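Type III restriction-modification enzyme EcoP15I Mod subunit (Escherichia coli, PDB 4ZCF) methylates one adenine of the DNA site 5'-CAGCAG-3' at N6 using S-adenosyl-L-methionine and, with the Res subunit, takes part in DNA restriction. Local coordinates at residues C342-L346 with M347-F351; Q286-Y289 with T290-F293. One frame throughout, in Å; residues are numbered along the deposited sequence.

Contact 1: C342-L346 with M347-F351. With nucleotides of chain E; nucleotides of chain D.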
loop_
_atom_site.group_PDB
_atom_site.type_symbol
_atom_site.label_atom_id
_atom_site.label_comp_id
_atom_site.label_asym_id
_atom_site.label_seq_id
_atom_site.Cartn_x
_atom_site.Cartn_y
_atom_site.Cartn_z
ATOM N N CYS A 342 -44.078 5.358 17.279
ATOM C CA CYS A 342 -43.493 6.572 16.722
ATOM C C CYS A 342 -43.398 6.482 15.194
ATOM O O CYS A 342 -43.281 5.369 14.660
ATOM C CB CYS A 342 -42.133 6.850 17.352
ATOM S SG CYS A 342 -42.179 7.077 19.150
ATOM N N LYS A 343 -43.449 7.648 14.491
ATOM C CA LYS A 343 -43.350 7.683 13.035
ATOM C C LYS A 343 -42.040 7.020 12.596
ATOM O O LYS A 343 -40.971 7.275 13.171
ATOM C CB LYS A 343 -43.472 9.103 12.471
ATOM C CG LYS A 343 -43.673 9.133 10.942
ATOM C CD LYS A 343 -43.919 10.544 10.396
ATOM C CE LYS A 343 -42.658 11.367 10.167
ATOM N NZ LYS A 343 -42.674 12.660 10.914
ATOM N N GLN A 344 -42.166 6.113 11.635
ATOM C CA GLN A 344 -41.083 5.322 11.106
ATOM C C GLN A 344 -40.381 6.037 9.945
ATOM O O GLN A 344 -41.067 6.597 9.076
ATOM C CB GLN A 344 -41.652 3.985 10.627
ATOM C CG GLN A 344 -41.114 2.774 11.363
ATOM C CD GLN A 344 -41.661 1.501 10.762
ATOM O OE1 GLN A 344 -41.989 1.433 9.565
ATOM N NE2 GLN A 344 -41.780 0.461 11.583
ATOM N N PRO A 345 -39.025 5.981 9.856
ATOM C CA PRO A 345 -38.344 6.583 8.692
ATOM C C PRO A 345 -38.810 5.910 7.405
ATOM O O PRO A 345 -39.212 4.749 7.445
ATOM C CB PRO A 345 -36.862 6.272 8.955
ATOM C CG PRO A 345 -36.768 6.032 10.400
ATOM C CD PRO A 345 -38.053 5.358 10.772
ATOM N N LEU A 346 -38.768 6.630 6.277
ATOM C CA LEU A 346 -39.186 6.140 4.952
ATOM C C LEU A 346 -38.584 4.795 4.571
ATOM O O LEU A 346 -39.254 4.013 3.911
ATOM C CB LEU A 346 -38.872 7.206 3.881
ATOM C CG LEU A 346 -38.882 6.806 2.392
ATOM C CD1 LEU A 346 -40.289 6.763 1.837
ATOM C CD2 LEU A 346 -37.996 7.742 1.571
ATOM N N MET A 347 -37.332 4.521 4.990
ATOM C CA MET A 347 -36.584 3.293 4.676
ATOM C C MET A 347 -36.502 2.341 5.868
ATOM O O MET A 347 -35.818 1.312 5.798
ATOM C CB MET A 347 -35.162 3.642 4.178
ATOM C CG MET A 347 -35.115 4.500 2.937
ATOM S SD MET A 347 -36.018 3.770 1.552
ATOM C CE MET A 347 -35.644 4.953 0.321
ATOM N N GLY A 348 -37.233 2.668 6.926
ATOM C CA GLY A 348 -37.241 1.893 8.162
ATOM C C GLY A 348 -36.006 2.219 8.974
ATOM O O GLY A 348 -35.243 3.111 8.594
ATOM N N TYR A 349 -35.765 1.469 10.056
ATOM C CA TYR A 349 -34.613 1.671 10.943
ATOM C C TYR A 349 -33.301 1.061 10.446
ATOM O O TYR A 349 -33.332 0.227 9.544
ATOM C CB TYR A 349 -34.938 1.203 12.375
ATOM C CG TYR A 349 -36.148 1.898 12.962
ATOM C CD1 TYR A 349 -36.085 3.228 13.370
ATOM C CD2 TYR A 349 -37.366 1.235 13.083
ATOM C CE1 TYR A 349 -37.196 3.877 13.901
ATOM C CE2 TYR A 349 -38.482 1.871 13.628
ATOM C CZ TYR A 349 -38.398 3.197 14.019
ATOM O OH TYR A 349 -39.489 3.822 14.571
ATOM N N ARG A 350 -32.148 1.529 11.013
ATOM C CA ARG A 350 -30.779 1.031 10.755
ATOM C C ARG A 350 -30.354 0.039 11.856
ATOM O O ARG A 350 -29.347 -0.664 11.699
ATOM C CB ARG A 350 -29.749 2.188 10.693
ATOM C CG ARG A 350 -29.496 2.915 12.042
ATOM C CD ARG A 350 -28.484 4.025 11.952
ATOM N NE ARG A 350 -28.835 4.989 10.908
ATOM C CZ ARG A 350 -28.094 6.035 10.565
ATOM N NH1 ARG A 350 -26.935 6.268 11.172
ATOM N NH2 ARG A 350 -28.489 6.841 9.591
ATOM N N PHE A 351 -31.090 0.049 12.993
ATOM C CA PHE A 351 -30.833 -0.780 14.165
ATOM C C PHE A 351 -31.786 -1.943 14.241
ATOM O O PHE A 351 -32.978 -1.718 14.040
ATOM C CB PHE A 351 -31.006 0.034 15.465
ATOM C CG PHE A 351 -30.111 1.233 15.612
ATOM C CD1 PHE A 351 -28.771 1.084 15.968
ATOM C CD2 PHE A 351 -30.607 2.518 15.419
ATOM C CE1 PHE A 351 -27.935 2.196 16.089
ATOM C CE2 PHE A 351 -29.773 3.634 15.563
ATOM C CZ PHE A 351 -28.439 3.460 15.894
ATOM P P DG E 15 -20.272 7.687 14.521
ATOM O OP1 DG E 15 -18.798 7.661 14.662
ATOM O OP2 DG E 15 -21.133 6.988 15.510
ATOM O "O5'" DG E 15 -20.856 9.179 14.371
ATOM C "C5'" DG E 15 -20.069 10.200 13.730
ATOM C "C4'" DG E 15 -20.889 11.272 13.021
ATOM O "O4'" DG E 15 -21.613 10.701 11.898
ATOM C "C3'" DG E 15 -21.911 12.069 13.858
ATOM O "O3'" DG E 15 -21.939 13.424 13.408
ATOM C "C2'" DG E 15 -23.230 11.415 13.472
ATOM C "C1'" DG E 15 -22.942 11.176 11.986
ATOM N N9 DG E 15 -23.876 10.292 11.326
ATOM C C8 DG E 15 -24.693 9.373 11.948
ATOM N N7 DG E 15 -25.394 8.685 11.099
ATOM C C5 DG E 15 -25.100 9.253 9.851
ATOM C C6 DG E 15 -25.562 8.899 8.557
ATOM O O6 DG E 15 -26.469 8.079 8.307
ATOM N N1 DG E 15 -24.955 9.652 7.533
ATOM C C2 DG E 15 -23.979 10.602 7.749
ATOM N N2 DG E 15 -23.500 11.253 6.677
ATOM N N3 DG E 15 -23.500 10.905 8.953
ATOM C C4 DG E 15 -24.123 10.221 9.963
ATOM P P DA D 5 -38.765 10.786 5.206
ATOM O OP1 DA D 5 -39.863 10.746 4.200
ATOM O OP2 DA D 5 -38.701 9.712 6.244
ATOM O "O5'" DA D 5 -37.361 10.842 4.426
ATOM C "C5'" DA D 5 -37.079 11.618 3.280
ATOM C "C4'" DA D 5 -35.590 11.638 2.962
ATOM O "O4'" DA D 5 -34.813 12.340 3.970
ATOM C "C3'" DA D 5 -34.899 10.294 2.771
ATOM O "O3'" DA D 5 -34.354 10.327 1.463
ATOM C "C2'" DA D 5 -33.851 10.215 3.885
ATOM C "C1'" DA D 5 -33.586 11.680 4.189
ATOM N N9 DA D 5 -33.117 11.964 5.543
ATOM C C8 DA D 5 -33.509 11.343 6.686
ATOM N N7 DA D 5 -32.881 11.770 7.760
ATOM C C5 DA D 5 -31.984 12.718 7.302
ATOM C C6 DA D 5 -31.039 13.552 7.952
ATOM N N6 DA D 5 -30.825 13.523 9.281
ATOM N N1 DA D 5 -30.282 14.385 7.183
ATOM C C2 DA D 5 -30.520 14.415 5.869
ATOM N N3 DA D 5 -31.373 13.669 5.155
ATOM C C4 DA D 5 -32.099 12.839 5.925
ATOM P P DC E 13 -26.210 -2.677 14.921
ATOM O OP1 DC E 13 -26.388 -3.545 16.103
ATOM O OP2 DC E 13 -27.401 -2.008 14.343
ATOM O "O5'" DC E 13 -25.203 -1.517 15.313
ATOM C "C5'" DC E 13 -25.614 -0.238 14.728
ATOM C "C4'" DC E 13 -24.998 0.055 13.361
ATOM O "O4'" DC E 13 -25.582 -0.602 12.201
ATOM C "C3'" DC E 13 -25.094 1.475 12.886
ATOM O "O3'" DC E 13 -24.472 2.322 13.850
ATOM C "C2'" DC E 13 -24.280 1.256 11.616
ATOM C "C1'" DC E 13 -24.833 -0.075 11.105
ATOM N N1 DC E 13 -25.526 -0.001 9.745
ATOM C C2 DC E 13 -24.821 0.453 8.597
ATOM O O2 DC E 13 -23.623 0.755 8.664
ATOM N N3 DC E 13 -25.450 0.469 7.383
ATOM C C4 DC E 13 -26.727 0.085 7.266
ATOM N N4 DC E 13 -27.276 0.120 6.043
ATOM C C5 DC E 13 -27.463 -0.373 8.403
ATOM C C6 DC E 13 -26.844 -0.388 9.603
HETATM O O HOH W 1 -42.017 3.047 15.550
HETATM O O HOH W 2 -39.260 6.616 14.972
#
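With CG anti to its own carbonyl carbon (chi1 -57°), Tyr349 swings its ring back along the chain until Pro345 CD lies over one face, 4.0 Å from the ring centroid, a CH-pi contact. Gln344 CG meets the same ring obliquely at Tyr349 CE2, and the Gln344 amide plane stands nearly perpendicular to it; the amide itself bonds to Arg330 and Tyr331. The Tyr331 ring also stacks on Tyr349. In the plane of the ring two waters sit at the phenol oxygen: one joins Tyr349 OH to Cys342 O, the other joins it to Lys343 O, and each water donates to the carbonyl it reaches.

The fold-back is made by a type I beta turn from Pro345 to Gly348. Gly348 N donates to Pro345 O over 2.9 Å, approaching from above the carbonyl plane. The Leu346 and Met347 side chains run side by side, Leu346 CD2 touching Met347 CE at 3.9 Å, and both residues pack on Thr411 of the second subunit.

DNA is held from within the turn and from just beyond it. Leu346 N donates to OP2 of DA5 of chain D at 3.1 Å. Arg350 reads the major-groove edge of DG15 of chain E with a two-pronged bond, Arg350 NH1 to N7 at 2.9 Å and Arg350 NH2 to O6 at 2.7 Å, while its NE is held by His322 O. This donor pair matches the two acceptors of guanine, consistent with base-specific recognition, whereas the backbone amide of Leu346 grips a backbone phosphate, which is the same whatever base its nucleotide bears.

Contact 2: Q286-Y289 with T290-F293; sequences QEKY and TQWF
Over one face of the Tyr289 ring lies Phe293 CB, 4.2 Å from the ring centroid, a CH-pi contact, while Gln286 NE2, bonded to Lys307 O, is at the ring's edge, in its plane. The Phe293 ring is turned 35° from that of Tyr289, an oblique pairing in which Phe293 CD1 comes to 3.4 Å from Tyr289 OH. Trp292 also comes in obliquely, its CE3 against Tyr289 CE1. Both Tyr289 and Phe293 carry CG anti to the backbone N (chi1 -176° and -175°), which sends the two rings out from the same flank of helix 283-296, one turn apart. Beyond the helix Tyr289 OH bonds to Tyr306 O, and the ring packs on Phe276 and Ile309. Replacing the tyrosine with an alanine would probably open a gap beside Phe293 and Trp292 and leave Tyr306 O without its phenol partner.

On the helix backbone, Gln286 O accepts two bonds: Thr290 N and Thr290 OG1, each at 2.8 Å from Gln286 O, arrive from opposite faces of the carbonyl plane. Further i to i+4 bonds include Gln291 N to Glu287 O and Phe293 N to Tyr289 O. The Thr290 hydroxyl thus donates within its own helix, whereas the phenol of Tyr289 ties that helix to the chain leading into strand 308-310.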
loop_
_atom_site.group_PDB
_atom_site.type_symbol
_atom_site.label_atom_id
_atom_site.label_comp_id
_atom_site.label_asym_id
_atom_site.label_seq_id
_atom_site.Cartn_x
_atom_site.Cartn_y
_atom_site.Cartn_z
ATOM N N GLN A 286 -30.610 26.218 29.462
ATOM C CA GLN A 286 -30.929 26.155 28.043
ATOM C C GLN A 286 -31.244 27.512 27.405
ATOM O O GLN A 286 -30.884 27.721 26.243
ATOM C CB GLN A 286 -32.037 25.109 27.772
ATOM C CG GLN A 286 -32.463 24.945 26.297
ATOM C CD GLN A 286 -31.380 24.434 25.358
ATOM O OE1 GLN A 286 -31.277 23.236 25.075
ATOM N NE2 GLN A 286 -30.621 25.344 24.768
ATOM N N GLU A 287 -31.917 28.420 28.141
ATOM C CA GLU A 287 -32.291 29.757 27.638
ATOM C C GLU A 287 -31.027 30.613 27.446
ATOM O O GLU A 287 -30.866 31.267 26.403
ATOM C CB GLU A 287 -33.312 30.453 28.574
ATOM C CG GLU A 287 -34.623 29.689 28.723
ATOM C CD GLU A 287 -35.546 30.075 29.870
ATOM O OE1 GLU A 287 -35.043 30.459 30.953
ATOM O OE2 GLU A 287 -36.779 29.933 29.701
ATOM N N LYS A 288 -30.119 30.558 28.452
ATOM C CA LYS A 288 -28.827 31.233 28.460
ATOM C C LYS A 288 -27.922 30.676 27.370
ATOM O O LYS A 288 -27.192 31.446 26.732
ATOM C CB LYS A 288 -28.165 31.108 29.845
ATOM C CG LYS A 288 -28.055 32.451 30.587
ATOM C CD LYS A 288 -29.368 32.933 31.246
ATOM C CE LYS A 288 -29.356 34.414 31.562
ATOM N NZ LYS A 288 -29.614 35.242 30.353
ATOM N N TYR A 289 -28.000 29.338 27.136
ATOM C CA TYR A 289 -27.258 28.637 26.095
ATOM C C TYR A 289 -27.794 28.961 24.704
ATOM O O TYR A 289 -26.984 29.256 23.819
ATOM C CB TYR A 289 -27.180 27.115 26.336
ATOM C CG TYR A 289 -26.333 26.406 25.296
ATOM C CD1 TYR A 289 -24.962 26.641 25.208
ATOM C CD2 TYR A 289 -26.915 25.577 24.341
ATOM C CE1 TYR A 289 -24.202 26.096 24.185
ATOM C CE2 TYR A 289 -26.156 25.002 23.328
ATOM C CZ TYR A 289 -24.795 25.251 23.261
ATOM O OH TYR A 289 -24.032 24.678 22.269
ATOM N N THR A 290 -29.138 28.935 24.493
ATOM C CA THR A 290 -29.741 29.285 23.189
ATOM C C THR A 290 -29.314 30.705 22.746
ATOM O O THR A 290 -29.138 30.950 21.557
ATOM C CB THR A 290 -31.273 29.076 23.203
ATOM O OG1 THR A 290 -31.557 27.707 23.485
ATOM C CG2 THR A 290 -31.936 29.442 21.890
ATOM N N GLN A 291 -29.105 31.608 23.716
ATOM C CA GLN A 291 -28.669 32.984 23.495
ATOM C C GLN A 291 -27.234 33.012 22.916
ATOM O O GLN A 291 -27.019 33.590 21.851
ATOM C CB GLN A 291 -28.781 33.794 24.807
ATOM C CG GLN A 291 -28.615 35.303 24.637
ATOM C CD GLN A 291 -28.604 36.078 25.942
ATOM O OE1 GLN A 291 -29.353 35.795 26.896
ATOM N NE2 GLN A 291 -27.787 37.125 25.988
ATOM N N TRP A 292 -26.274 32.375 23.605
ATOM C CA TRP A 292 -24.879 32.291 23.173
ATOM C C TRP A 292 -24.767 31.430 21.914
ATOM O O TRP A 292 -23.921 31.726 21.067
ATOM C CB TRP A 292 -24.003 31.728 24.300
ATOM C CG TRP A 292 -22.544 31.563 23.957
ATOM C CD1 TRP A 292 -21.526 32.431 24.238
ATOM C CD2 TRP A 292 -21.938 30.417 23.344
ATOM N NE1 TRP A 292 -20.325 31.898 23.837
ATOM C CE2 TRP A 292 -20.551 30.665 23.274
ATOM C CE3 TRP A 292 -22.442 29.216 22.808
ATOM C CZ2 TRP A 292 -19.666 29.766 22.667
ATOM C CZ3 TRP A 292 -21.566 28.331 22.207
ATOM C CH2 TRP A 292 -20.196 28.600 22.151
ATOM N N PHE A 293 -25.599 30.347 21.812
ATOM C CA PHE A 293 -25.636 29.480 20.648
ATOM C C PHE A 293 -26.157 30.238 19.419
ATOM O O PHE A 293 -25.466 30.234 18.389
ATOM C CB PHE A 293 -26.434 28.195 20.906
ATOM C CG PHE A 293 -26.383 27.218 19.757
ATOM C CD1 PHE A 293 -25.271 26.402 19.562
ATOM C CD2 PHE A 293 -27.445 27.111 18.868
ATOM C CE1 PHE A 293 -25.236 25.477 18.509
ATOM C CE2 PHE A 293 -27.413 26.185 17.821
ATOM C CZ PHE A 293 -26.309 25.376 17.651
#

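In the fold
From the N terminus the chain reaches contact 2 first, within helix 283-296, then runs through strands 308-310 and 313-318 into the loop that carries contact 1, before helix 353-361. The two are in series and neither encloses the other; their nearest atoms are about 20 Å apart. Contact 2 spans about two turns of one helix and closes no loop, but joins that helix to helix 264-279 and to strand 308-310. Contact 1 closes a tight turn, and connects the DNA with the segment around His322 and Tyr331. The dimer relates them too: Leu346 of the second subunit packs on Trp292 of contact 2, while Leu346 of contact 1 meets Thr411 of that subunit.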